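Local coordinates for hypothetical protein PH1897 (Pyrococcus horikoshii, PDB 1VDW) that probably hydrolyses the 1-phosphate of fructose 1,6-bisphosphate with magnesium as cofactor, working as a homodimer of the inositol monophosphatase superfamily, at residues P111-P119 / I202-R210; R143-Y154 / G185-R194. All coordinates share one frame; numbering follows the deposited sequence.

Interaction 1 of 2, residues P111-P119 / I202-R210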
# COMPACT_ATOMS: atom_id res chain seq x y z
N PRO A 111 20.87 -17.40 11.72
CA PRO A 111 20.42 -16.95 10.40
C PRO A 111 21.60 -16.67 9.47
O PRO A 111 22.51 -15.91 9.82
CB PRO A 111 19.59 -15.71 10.72
CG PRO A 111 20.21 -15.19 11.98
CD PRO A 111 20.74 -16.35 12.74
N ILE A 112 21.60 -17.30 8.30
CA ILE A 112 22.69 -17.12 7.35
C ILE A 112 22.27 -16.46 6.04
O ILE A 112 23.11 -15.98 5.30
CB ILE A 112 23.38 -18.46 7.03
CG1 ILE A 112 22.35 -19.47 6.51
CG2 ILE A 112 24.07 -19.00 8.28
CD1 ILE A 112 22.96 -20.74 5.95
N TYR A 113 20.97 -16.44 5.77
CA TYR A 113 20.47 -15.84 4.54
C TYR A 113 18.97 -15.69 4.60
O TYR A 113 18.27 -16.51 5.18
CB TYR A 113 20.83 -16.74 3.35
CG TYR A 113 20.30 -16.26 2.02
CD1 TYR A 113 20.83 -15.13 1.40
CD2 TYR A 113 19.28 -16.95 1.37
CE1 TYR A 113 20.34 -14.70 0.17
CE2 TYR A 113 18.79 -16.53 0.15
CZ TYR A 113 19.33 -15.41 -0.45
OH TYR A 113 18.85 -15.00 -1.67
N ALA A 114 18.48 -14.62 3.98
CA ALA A 114 17.05 -14.38 3.91
C ALA A 114 16.76 -13.57 2.67
O ALA A 114 17.60 -12.79 2.20
CB ALA A 114 16.57 -13.62 5.14
N PHE A 115 15.58 -13.77 2.10
CA PHE A 115 15.20 -12.98 0.94
C PHE A 115 13.71 -12.72 0.98
O PHE A 115 12.93 -13.47 1.58
CB PHE A 115 15.60 -13.67 -0.39
CG PHE A 115 14.68 -14.77 -0.84
CD1 PHE A 115 13.51 -14.48 -1.55
CD2 PHE A 115 15.00 -16.10 -0.60
CE1 PHE A 115 12.69 -15.51 -2.02
CE2 PHE A 115 14.18 -17.13 -1.07
CZ PHE A 115 13.03 -16.83 -1.78
N ILE A 116 13.34 -11.61 0.36
CA ILE A 116 11.95 -11.22 0.22
C ILE A 116 11.82 -10.83 -1.25
O ILE A 116 12.58 -9.99 -1.75
CB ILE A 116 11.59 -10.01 1.11
CG1 ILE A 116 11.56 -10.45 2.58
CG2 ILE A 116 10.22 -9.43 0.71
CD1 ILE A 116 11.45 -9.31 3.57
N TYR A 117 10.86 -11.45 -1.93
CA TYR A 117 10.59 -11.19 -3.34
C TYR A 117 9.32 -10.36 -3.47
O TYR A 117 8.25 -10.80 -3.05
CB TYR A 117 10.44 -12.52 -4.10
CG TYR A 117 10.05 -12.38 -5.56
CD1 TYR A 117 10.66 -11.44 -6.38
CD2 TYR A 117 9.07 -13.21 -6.12
CE1 TYR A 117 10.32 -11.31 -7.72
CE2 TYR A 117 8.72 -13.09 -7.47
CZ TYR A 117 9.35 -12.14 -8.26
OH TYR A 117 9.00 -12.01 -9.58
N GLU A 118 9.45 -9.16 -4.02
CA GLU A 118 8.31 -8.25 -4.21
C GLU A 118 8.10 -8.28 -5.73
O GLU A 118 8.63 -7.46 -6.47
CB GLU A 118 8.71 -6.85 -3.72
CG GLU A 118 7.62 -5.82 -3.89
CD GLU A 118 7.97 -4.43 -3.39
OE1 GLU A 118 9.17 -4.14 -3.14
OE2 GLU A 118 7.04 -3.60 -3.27
N PRO A 119 7.28 -9.22 -6.20
CA PRO A 119 7.01 -9.40 -7.63
C PRO A 119 6.47 -8.27 -8.49
O PRO A 119 6.91 -8.11 -9.63
CB PRO A 119 6.08 -10.61 -7.67
CG PRO A 119 5.34 -10.50 -6.41
CD PRO A 119 6.41 -10.13 -5.42
N ILE A 202 7.54 -12.56 9.95
CA ILE A 202 8.62 -11.60 10.10
C ILE A 202 10.06 -12.05 10.01
O ILE A 202 10.96 -11.21 9.96
CB ILE A 202 8.48 -10.87 11.46
CG1 ILE A 202 8.66 -11.87 12.60
CG2 ILE A 202 7.10 -10.21 11.56
CD1 ILE A 202 8.75 -11.23 13.97
N ALA A 203 10.31 -13.35 9.99
CA ALA A 203 11.68 -13.84 9.98
C ALA A 203 12.61 -13.19 8.96
O ALA A 203 13.64 -12.62 9.33
CB ALA A 203 11.69 -15.35 9.81
N ALA A 204 12.26 -13.26 7.68
CA ALA A 204 13.12 -12.68 6.66
C ALA A 204 13.24 -11.17 6.80
O ALA A 204 14.33 -10.61 6.66
CB ALA A 204 12.60 -13.04 5.27
N GLY A 205 12.12 -10.51 7.06
CA GLY A 205 12.13 -9.06 7.20
C GLY A 205 13.03 -8.61 8.33
O GLY A 205 13.71 -7.59 8.21
N VAL A 206 13.03 -9.36 9.43
CA VAL A 206 13.87 -9.00 10.56
C VAL A 206 15.35 -9.17 10.22
O VAL A 206 16.17 -8.31 10.53
CB VAL A 206 13.51 -9.86 11.80
CG1 VAL A 206 14.56 -9.67 12.89
CG2 VAL A 206 12.15 -9.46 12.32
N VAL A 207 15.69 -10.28 9.57
CA VAL A 207 17.07 -10.52 9.18
C VAL A 207 17.56 -9.43 8.22
O VAL A 207 18.64 -8.86 8.40
CB VAL A 207 17.25 -11.89 8.49
CG1 VAL A 207 18.65 -12.01 7.90
CG2 VAL A 207 17.02 -13.01 9.50
N ILE A 208 16.74 -9.12 7.22
CA ILE A 208 17.12 -8.12 6.25
C ILE A 208 17.19 -6.71 6.84
O ILE A 208 18.16 -5.98 6.59
CB ILE A 208 16.15 -8.17 5.04
CG1 ILE A 208 16.35 -9.50 4.31
CG2 ILE A 208 16.39 -6.99 4.11
CD1 ILE A 208 15.27 -9.82 3.30
N ALA A 209 16.19 -6.34 7.63
CA ALA A 209 16.20 -5.01 8.23
C ALA A 209 17.36 -4.86 9.21
O ALA A 209 18.03 -3.83 9.22
CB ALA A 209 14.87 -4.76 8.94
N ARG A 210 17.61 -5.88 10.02
CA ARG A 210 18.71 -5.80 10.97
C ARG A 210 20.06 -5.62 10.29
O ARG A 210 20.84 -4.76 10.69
CB ARG A 210 18.76 -7.05 11.85
CG ARG A 210 17.82 -6.97 13.02
CD ARG A 210 17.82 -8.24 13.83
NE ARG A 210 17.12 -8.01 15.09
CZ ARG A 210 16.64 -8.98 15.87
NH1 ARG A 210 16.78 -10.25 15.52
NH2 ARG A 210 16.01 -8.66 16.99

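Interaction 2 of 2, residues R143-Y154 / G185-R194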
# COMPACT_ATOMS: atom_id res chain seq x y z
N ARG A 143 17.57 4.54 6.34
CA ARG A 143 17.89 5.94 6.15
C ARG A 143 18.09 6.62 7.50
O ARG A 143 17.68 6.10 8.54
CB ARG A 143 16.77 6.65 5.38
CG ARG A 143 15.46 6.81 6.14
CD ARG A 143 14.43 7.49 5.25
NE ARG A 143 13.13 7.65 5.88
CZ ARG A 143 11.99 7.80 5.20
NH1 ARG A 143 12.01 7.81 3.87
NH2 ARG A 143 10.85 7.97 5.84
N GLU A 144 18.75 7.76 7.47
CA GLU A 144 18.99 8.52 8.68
C GLU A 144 17.68 9.25 8.98
O GLU A 144 17.01 9.73 8.06
CB GLU A 144 20.13 9.52 8.46
CG GLU A 144 20.82 9.99 9.73
CD GLU A 144 22.01 10.88 9.44
OE1 GLU A 144 22.76 11.19 10.39
OE2 GLU A 144 22.19 11.29 8.27
N LEU A 145 17.30 9.32 10.25
CA LEU A 145 16.08 10.02 10.63
C LEU A 145 16.37 11.51 10.57
O LEU A 145 17.17 12.02 11.36
CB LEU A 145 15.66 9.61 12.05
CG LEU A 145 14.35 10.20 12.58
CD1 LEU A 145 13.19 9.82 11.66
CD2 LEU A 145 14.11 9.67 13.99
N ALA A 146 15.74 12.22 9.64
CA ALA A 146 15.98 13.65 9.48
C ALA A 146 14.73 14.51 9.37
O ALA A 146 14.81 15.68 9.01
CB ALA A 146 16.88 13.88 8.28
N GLU A 147 13.57 13.92 9.66
CA GLU A 147 12.31 14.65 9.60
C GLU A 147 11.27 13.88 10.40
O GLU A 147 11.57 12.80 10.91
CB GLU A 147 11.83 14.82 8.16
CG GLU A 147 11.76 13.53 7.35
CD GLU A 147 11.06 13.72 6.02
OE1 GLU A 147 11.30 14.75 5.36
OE2 GLU A 147 10.27 12.83 5.63
N LYS A 148 10.07 14.42 10.52
CA LYS A 148 9.04 13.71 11.27
C LYS A 148 8.90 12.37 10.54
O LYS A 148 8.68 12.33 9.33
CB LYS A 148 7.73 14.49 11.28
CG LYS A 148 6.84 14.12 12.45
CD LYS A 148 5.64 15.05 12.56
CE LYS A 148 4.81 14.70 13.78
NZ LYS A 148 3.67 15.64 13.95
N PRO A 149 9.04 11.26 11.27
CA PRO A 149 8.96 9.91 10.70
C PRO A 149 7.72 9.44 9.96
O PRO A 149 6.60 9.89 10.20
CB PRO A 149 9.29 9.02 11.90
CG PRO A 149 8.75 9.79 13.05
CD PRO A 149 9.18 11.20 12.74
N SER A 150 7.97 8.52 9.04
CA SER A 150 6.94 7.87 8.24
C SER A 150 7.03 6.43 8.70
O SER A 150 8.10 5.83 8.64
CB SER A 150 7.25 7.97 6.75
OG SER A 150 7.25 9.32 6.32
N ILE A 151 5.92 5.86 9.15
CA ILE A 151 5.96 4.50 9.67
C ILE A 151 4.83 3.61 9.20
O ILE A 151 3.81 4.09 8.72
CB ILE A 151 5.91 4.50 11.22
CG1 ILE A 151 4.50 4.85 11.72
CG2 ILE A 151 6.93 5.51 11.78
CD1 ILE A 151 4.28 4.58 13.20
N SER A 152 5.05 2.31 9.32
CA SER A 152 4.01 1.32 9.07
C SER A 152 3.46 1.12 10.48
O SER A 152 4.23 1.01 11.45
CB SER A 152 4.61 0.03 8.51
OG SER A 152 3.72 -1.06 8.65
N PHE A 153 2.14 1.06 10.61
CA PHE A 153 1.51 0.94 11.92
C PHE A 153 0.28 0.05 11.92
O PHE A 153 -0.64 0.26 11.12
CB PHE A 153 1.16 2.36 12.41
CG PHE A 153 0.58 2.42 13.81
CD1 PHE A 153 1.07 1.61 14.83
CD2 PHE A 153 -0.41 3.35 14.11
CE1 PHE A 153 0.58 1.73 16.14
CE2 PHE A 153 -0.90 3.48 15.41
CZ PHE A 153 -0.40 2.67 16.42
N TYR A 154 0.29 -0.94 12.81
CA TYR A 154 -0.81 -1.89 12.98
C TYR A 154 -1.12 -1.98 14.48
O TYR A 154 -0.23 -2.25 15.29
CB TYR A 154 -0.43 -3.30 12.53
CG TYR A 154 -0.17 -3.51 11.06
CD1 TYR A 154 -1.12 -4.13 10.25
CD2 TYR A 154 1.05 -3.17 10.49
CE1 TYR A 154 -0.86 -4.42 8.92
CE2 TYR A 154 1.32 -3.46 9.16
CZ TYR A 154 0.36 -4.09 8.39
OH TYR A 154 0.63 -4.41 7.08
N GLY A 185 15.23 2.19 3.45
CA GLY A 185 15.03 3.61 3.68
C GLY A 185 13.76 4.28 3.17
O GLY A 185 13.75 5.50 2.97
N ALA A 186 12.70 3.51 2.98
CA ALA A 186 11.43 4.05 2.50
C ALA A 186 10.49 4.37 3.67
O ALA A 186 9.46 5.01 3.48
CB ALA A 186 10.77 3.07 1.54
N LEU A 187 10.85 3.89 4.86
CA LEU A 187 10.10 4.11 6.09
C LEU A 187 11.11 4.24 7.22
O LEU A 187 12.24 3.76 7.11
CB LEU A 187 9.18 2.92 6.40
CG LEU A 187 7.98 2.68 5.48
CD1 LEU A 187 7.31 1.37 5.87
CD2 LEU A 187 7.00 3.85 5.58
N ASP A 188 10.70 4.87 8.32
CA ASP A 188 11.58 5.05 9.48
C ASP A 188 11.31 3.99 10.54
O ASP A 188 12.18 3.69 11.36
CB ASP A 188 11.39 6.43 10.08
CG ASP A 188 11.71 7.54 9.10
OD1 ASP A 188 12.91 7.73 8.79
OD2 ASP A 188 10.76 8.20 8.63
N ALA A 189 10.11 3.42 10.54
CA ALA A 189 9.76 2.39 11.51
C ALA A 189 8.59 1.54 11.04
O ALA A 189 7.82 1.94 10.16
CB ALA A 189 9.42 3.04 12.86
N VAL A 190 8.48 0.36 11.64
CA VAL A 190 7.41 -0.60 11.38
C VAL A 190 6.95 -1.01 12.77
O VAL A 190 7.73 -1.55 13.57
CB VAL A 190 7.89 -1.83 10.61
CG1 VAL A 190 6.75 -2.84 10.47
CG2 VAL A 190 8.38 -1.41 9.23
N VAL A 191 5.68 -0.76 13.06
CA VAL A 191 5.11 -1.05 14.36
C VAL A 191 3.87 -1.91 14.23
O VAL A 191 2.90 -1.52 13.60
CB VAL A 191 4.71 0.27 15.06
CG1 VAL A 191 4.15 -0.01 16.45
CG2 VAL A 191 5.91 1.19 15.14
N ASP A 192 3.92 -3.11 14.81
CA ASP A 192 2.77 -4.00 14.77
C ASP A 192 2.59 -4.55 16.17
O ASP A 192 3.38 -5.38 16.63
CB ASP A 192 2.98 -5.16 13.79
CG ASP A 192 1.71 -5.96 13.54
OD1 ASP A 192 0.92 -6.15 14.49
OD2 ASP A 192 1.51 -6.41 12.39
N ILE A 193 1.55 -4.08 16.85
CA ILE A 193 1.28 -4.49 18.22
C ILE A 193 -0.07 -5.17 18.36
O ILE A 193 -0.72 -5.07 19.41
CB ILE A 193 1.39 -3.28 19.17
CG1 ILE A 193 0.43 -2.17 18.73
CG2 ILE A 193 2.82 -2.75 19.16
CD1 ILE A 193 0.46 -0.93 19.62
N ARG A 194 -0.49 -5.87 17.32
CA ARG A 194 -1.77 -6.57 17.29
C ARG A 194 -1.76 -7.94 17.97
O ARG A 194 -2.82 -8.54 18.16
CB ARG A 194 -2.22 -6.80 15.85
CG ARG A 194 -2.48 -5.55 15.02
CD ARG A 194 -2.81 -5.95 13.59
NE ARG A 194 -1.67 -6.54 12.90
CZ ARG A 194 -1.74 -7.13 11.71
NH1 ARG A 194 -2.90 -7.22 11.07
NH2 ARG A 194 -0.64 -7.61 11.14
O HOH W 1 14.96 3.31 7.10
O HOH W 2 13.77 10.74 8.17

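Interaction 1 of 2, residues P111-P119 / I202-R210
Ala-114 of the strand meets Val-207 of the helix methyl to methyl, its CB 3.8 Å from Val-207 CG1, and the same CB sits 4.0 Å from CB of Ala-204, one helical turn earlier. With two alanines facing each other, the backbones come close: their CA atoms are 5.1 Å apart. Val-207 uses both branches. CG1, anti to the backbone N (chi1 171°), goes to Ala-114, while CG2 turns to Pro-111 and meets its CB at 3.9 Å. Further along the strand Ile-116 reaches over the helix, its CD1 3.7 Å from CA of Gly-205, where the lack of a side chain lets the methyl settle on bare backbone. Its CG1 touches both CB of Ala-204 and CD1 of Ile-208, the latter at 3.8 Å, and the two isoleucine side chains cross obliquely. Shortening Ile-116 to an alanine would probably open a gap over Gly-205 CA and take away one of the walls that hold Ile-208 CD1. The strand belongs to the large mixed sheet of the inositol monophosphatase fold, and helix 199-211 lies across it, the short segments crossing at -109° with their axes 7.3 Å apart at closest. Every contact between them is apolar or van der Waals, including the 3.7 Å approach of Ala-204 CB to the carbonyl O of Phe-115. Outward from this layer, helix 175-184 packs beside the pair, Ala-176 and Leu-177 against Ile-116 and Ala-183 against Ile-208. Tyr-113 and Phe-115 point away from helix 199-211 and pack on helix 3-20. At the start of the strand Ile-112 and Tyr-113 both face Ile-105, a classic beta bulge.

Interaction 2 of 2, residues R143-Y154 / G185-R194
Ser-152 and Val-190 sit paired in neighbouring parallel strands, 150-154 and 189-193, of the five-stranded mixed sheet; helix 160-164, outer strand 168-170 and helix 175-184 lie in the connection. Backbone bonds run from Ser-152 N to Ala-189 O, Val-191 N to Ser-152 O, Tyr-154 N to Val-191 O and Ile-193 N to Tyr-154 O. The apolar pairs, Ile-151 on Ala-189 and Phe-153 beside Val-191 (CD1 to CG1 3.8 Å), share the face covered by helices 160-164 and 242-250.

One salt bridge crosses the contact. Arg-143 grips Asp-188 side-on, NE to OD1 at 2.9 Å and NH2 to OD2 at 2.8 Å; both nitrogens come from above the carboxylate plane, which is 49° from the guanidinium. That leaves the anti lone pair of OD2 to Ser-150 N, 2.8 Å away. Tyr-90 of the second subunit also bonds Arg-143 NH2.

At the far end the Asp-192/Arg-194 salt bridge, within the second strand's segment, packs on Tyr-154. Asp-192 CG, anti to its backbone N (chi1 -170°), brings OD2 over one ring face, the planes 8° apart, while Tyr-154 CD1 sits 3.4 Å from Arg-194 CZ, over the guanidinium centre.

Interactions 1 and 2 belong to two different sheets: strand 110-118 of interaction 1 is part of the larger mixed sheet, strands 150-154 and 189-193 of interaction 2 of the smaller one. Their centres are about 17 Å apart and their nearest atoms about 7 Å, without touching. Helix 175-184 runs between them, Leu-177 packing on Ile-116 of interaction 1 and Glu-178 bonding Ser-152 and Tyr-154 of interaction 2. Both contacts lie near the predicted magnesium site: the side chains of Ile-116 and Tyr-154 are each about 7 Å from that of Asp-87, and the side chain of Arg-194 is about 7 Å from that of Asp-201, which lies on helix 199-211, the helix of interaction 1.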